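Local coordinates for large adhesion protein (Lap) involved in biofilm formation (Marinobacter hydrocarbonoclasticus, PDB 6XI3) that probably helps the bacterium form biofilms, its chain of tandem Ig-like beta-sandwich repeats with bound calcium ions serving to extend the adhesin toward its target, at residues A41-T49 and G81-S91. Residues are numbered along the deposited sequence; the frame is centred on the assembly and turned at random.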
loop_
_atom_site.group_PDB
_atom_site.type_symbol
_atom_site.label_atom_id
_atom_site.label_comp_id
_atom_site.label_asym_id
_atom_site.label_seq_id
_atom_site.Cartn_x
_atom_site.Cartn_y
_atom_site.Cartn_z
ATOM N N ALA A 41 32.912 37.306 15.250
ATOM C CA ALA A 41 33.338 37.731 16.605
ATOM C C ALA A 41 32.109 38.079 17.477
ATOM O O ALA A 41 32.273 38.140 18.711
ATOM C CB ALA A 41 34.284 38.905 16.473
ATOM N N GLN A 42 30.912 38.262 16.876
ATOM C CA GLN A 42 29.681 38.710 17.616
ATOM C C GLN A 42 29.991 40.016 18.362
ATOM O O GLN A 42 29.926 40.063 19.640
ATOM C CB GLN A 42 29.190 37.623 18.571
ATOM C CG GLN A 42 28.890 36.314 17.858
ATOM C CD GLN A 42 28.536 35.245 18.857
ATOM O OE1 GLN A 42 29.378 34.444 19.243
ATOM N NE2 GLN A 42 27.327 35.313 19.386
ATOM N N THR A 43 30.433 41.002 17.594
ATOM C CA THR A 43 30.795 42.339 18.106
ATOM C C THR A 43 30.206 43.373 17.173
ATOM O O THR A 43 29.880 43.030 16.051
ATOM C CB THR A 43 32.311 42.575 18.179
ATOM O OG1 THR A 43 32.879 42.484 16.869
ATOM C CG2 THR A 43 32.989 41.598 19.104
ATOM N N ALA A 44 30.120 44.608 17.636
ATOM C CA ALA A 44 29.674 45.722 16.785
ATOM C C ALA A 44 30.582 46.911 17.037
ATOM O O ALA A 44 31.091 47.072 18.162
ATOM C CB ALA A 44 28.240 46.070 17.082
ATOM N N ASN A 45 30.698 47.738 16.016
ATOM C CA ASN A 45 31.397 49.042 16.081
ATOM C C ASN A 45 30.351 50.115 15.819
ATOM O O ASN A 45 29.542 49.967 14.820
ATOM C CB ASN A 45 32.564 49.134 15.102
ATOM C CG ASN A 45 33.563 48.000 15.223
ATOM O OD1 ASN A 45 33.572 47.256 16.216
ATOM N ND2 ASN A 45 34.439 47.912 14.225
ATOM N N LEU A 46 30.348 51.117 16.704
ATOM C CA LEU A 46 29.422 52.274 16.704
ATOM C C LEU A 46 30.253 53.549 16.647
ATOM O O LEU A 46 31.330 53.571 17.253
ATOM C CB LEU A 46 28.665 52.319 18.031
ATOM C CG LEU A 46 27.992 51.040 18.468
ATOM C CD1 LEU A 46 27.528 51.171 19.894
ATOM C CD2 LEU A 46 26.825 50.739 17.557
ATOM N N SER A 47 29.684 54.605 16.093
ATOM C CA SER A 47 30.232 55.972 16.207
ATOM C C SER A 47 29.093 56.994 16.200
ATOM O O SER A 47 27.932 56.644 15.900
ATOM C CB SER A 47 31.249 56.234 15.113
ATOM O OG SER A 47 30.689 56.009 13.827
ATOM N N GLY A 48 29.415 58.236 16.531
ATOM C CA GLY A 48 28.476 59.334 16.266
ATOM C C GLY A 48 29.125 60.685 16.429
ATOM O O GLY A 48 30.400 60.777 16.574
ATOM N N THR A 49 28.269 61.687 16.403
ATOM C CA THR A 49 28.616 63.122 16.476
ATOM C C THR A 49 27.657 63.776 17.455
ATOM O O THR A 49 26.532 63.267 17.640
ATOM C CB THR A 49 28.531 63.794 15.096
ATOM O OG1 THR A 49 27.153 63.749 14.707
ATOM C CG2 THR A 49 29.411 63.111 14.071
ATOM N N GLY A 81 33.506 66.582 19.455
ATOM C CA GLY A 81 32.081 66.271 19.578
ATOM C C GLY A 81 31.790 64.851 19.132
ATOM O O GLY A 81 30.623 64.440 19.242
ATOM N N SER A 82 32.802 64.099 18.677
ATOM C CA SER A 82 32.568 62.735 18.132
ATOM C C SER A 82 32.746 61.722 19.254
ATOM O O SER A 82 33.331 62.048 20.316
ATOM C CB SER A 82 33.457 62.431 16.941
ATOM O OG SER A 82 34.791 62.335 17.374
ATOM N N TYR A 83 32.265 60.507 19.028
ATOM C CA TYR A 83 32.409 59.398 19.988
ATOM C C TYR A 83 32.428 58.118 19.169
ATOM O O TYR A 83 31.941 58.143 18.049
ATOM C CB TYR A 83 31.296 59.410 21.043
ATOM C CG TYR A 83 29.907 59.144 20.539
ATOM C CD1 TYR A 83 29.146 60.149 19.999
ATOM C CD2 TYR A 83 29.342 57.893 20.667
ATOM C CE1 TYR A 83 27.868 59.909 19.558
ATOM C CE2 TYR A 83 28.073 57.627 20.204
ATOM C CZ TYR A 83 27.340 58.634 19.637
ATOM O OH TYR A 83 26.075 58.412 19.190
ATOM N N SER A 84 33.031 57.071 19.699
ATOM C CA SER A 84 32.942 55.732 19.068
ATOM C C SER A 84 33.202 54.624 20.082
ATOM O O SER A 84 33.725 54.886 21.142
ATOM C CB SER A 84 33.906 55.634 17.921
ATOM O OG SER A 84 35.194 55.633 18.478
ATOM N N LEU A 85 32.722 53.427 19.770
ATOM C CA LEU A 85 33.002 52.188 20.531
ATOM C C LEU A 85 33.331 51.110 19.483
ATOM O O LEU A 85 32.641 51.078 18.470
ATOM C CB LEU A 85 31.796 51.791 21.386
ATOM C CG LEU A 85 31.476 52.697 22.578
ATOM C CD1 LEU A 85 30.299 52.166 23.388
ATOM C CD2 LEU A 85 32.682 52.856 23.496
ATOM N N THR A 86 34.382 50.329 19.709
ATOM C CA THR A 86 34.856 49.227 18.818
ATOM C C THR A 86 34.768 47.914 19.596
ATOM O O THR A 86 35.128 47.923 20.772
ATOM C CB THR A 86 36.301 49.498 18.362
ATOM O OG1 THR A 86 36.304 50.713 17.610
ATOM C CG2 THR A 86 36.886 48.385 17.509
ATOM N N GLY A 87 34.370 46.815 18.960
ATOM C CA GLY A 87 34.404 45.493 19.618
ATOM C C GLY A 87 33.385 45.376 20.718
ATOM O O GLY A 87 33.647 44.634 21.681
ATOM N N VAL A 88 32.247 46.086 20.616
ATOM C CA VAL A 88 31.170 45.949 21.633
ATOM C C VAL A 88 30.656 44.503 21.569
ATOM O O VAL A 88 30.312 44.049 20.487
ATOM C CB VAL A 88 30.030 46.955 21.412
ATOM C CG1 VAL A 88 28.883 46.698 22.374
ATOM C CG2 VAL A 88 30.544 48.389 21.522
ATOM N N ASP A 89 30.583 43.832 22.699
ATOM C CA ASP A 89 30.157 42.414 22.809
ATOM C C ASP A 89 28.646 42.295 22.599
ATOM O O ASP A 89 27.893 42.729 23.486
ATOM C CB ASP A 89 30.502 41.878 24.188
ATOM C CG ASP A 89 30.419 40.360 24.271
ATOM O OD1 ASP A 89 29.929 39.686 23.298
ATOM O OD2 ASP A 89 30.864 39.869 25.284
ATOM N N ILE A 90 28.224 41.679 21.499
ATOM C CA ILE A 90 26.783 41.377 21.262
ATOM C C ILE A 90 26.532 39.865 21.243
ATOM O O ILE A 90 25.455 39.458 20.770
ATOM C CB ILE A 90 26.279 42.098 20.007
ATOM C CG1 ILE A 90 27.113 41.780 18.769
ATOM C CG2 ILE A 90 26.261 43.609 20.294
ATOM C CD1 ILE A 90 26.557 42.384 17.501
ATOM N N SER A 91 27.396 39.092 21.901
ATOM C CA SER A 91 27.228 37.624 22.043
ATOM C C SER A 91 26.004 37.316 22.914
ATOM O O SER A 91 25.464 36.236 22.764
ATOM C CB SER A 91 28.463 36.959 22.580
ATOM O OG SER A 91 28.699 37.377 23.909
HETATM O O HOH W 1 31.661 38.493 21.480
HETATM O O HOH W 2 25.769 37.112 18.702
#
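L46 and L85 exchange both backbone hydrogen bonds as an antiparallel pair in one sheet of an Ig-like beta-sandwich; the axes of 43-49 and 82-86 run at 177°. From 29-38, strand 43-49 is also bonded on its far edge, which makes it the middle strand. The tight side faces the sandwich core. There the Y83 ring lies with one face over G48: G48 N sits above the ring centre, and CE1 comes within 3.4 Å of G48 CA. Its chi1 of 66° sets CG between backbone N and carbonyl carbon, turning the ring back over the neighbouring strand, while OH bonds to T31 O. L46 and V88 point to this same face, against I61 and I63 of the opposing sheet; I90 brings CD1 to 4.1 Å from A44 CB.

The other face, with S47, S84 and T43, is more polar and more open, S84 being exposed; S47 OG turns to D35. Between A44 and L46 the register slips by one residue at a G1 beta bulge, where G87, with positive phi, and V88 both face A44. N45 spans the slip. With CG beside the backbone N, its OD1 accepts from G87 N at 2.9 Å, nearly straight at 171°. At the exposed end, D89 closes an Asx turn, its OD1 accepting from S91 N at 3.0 Å.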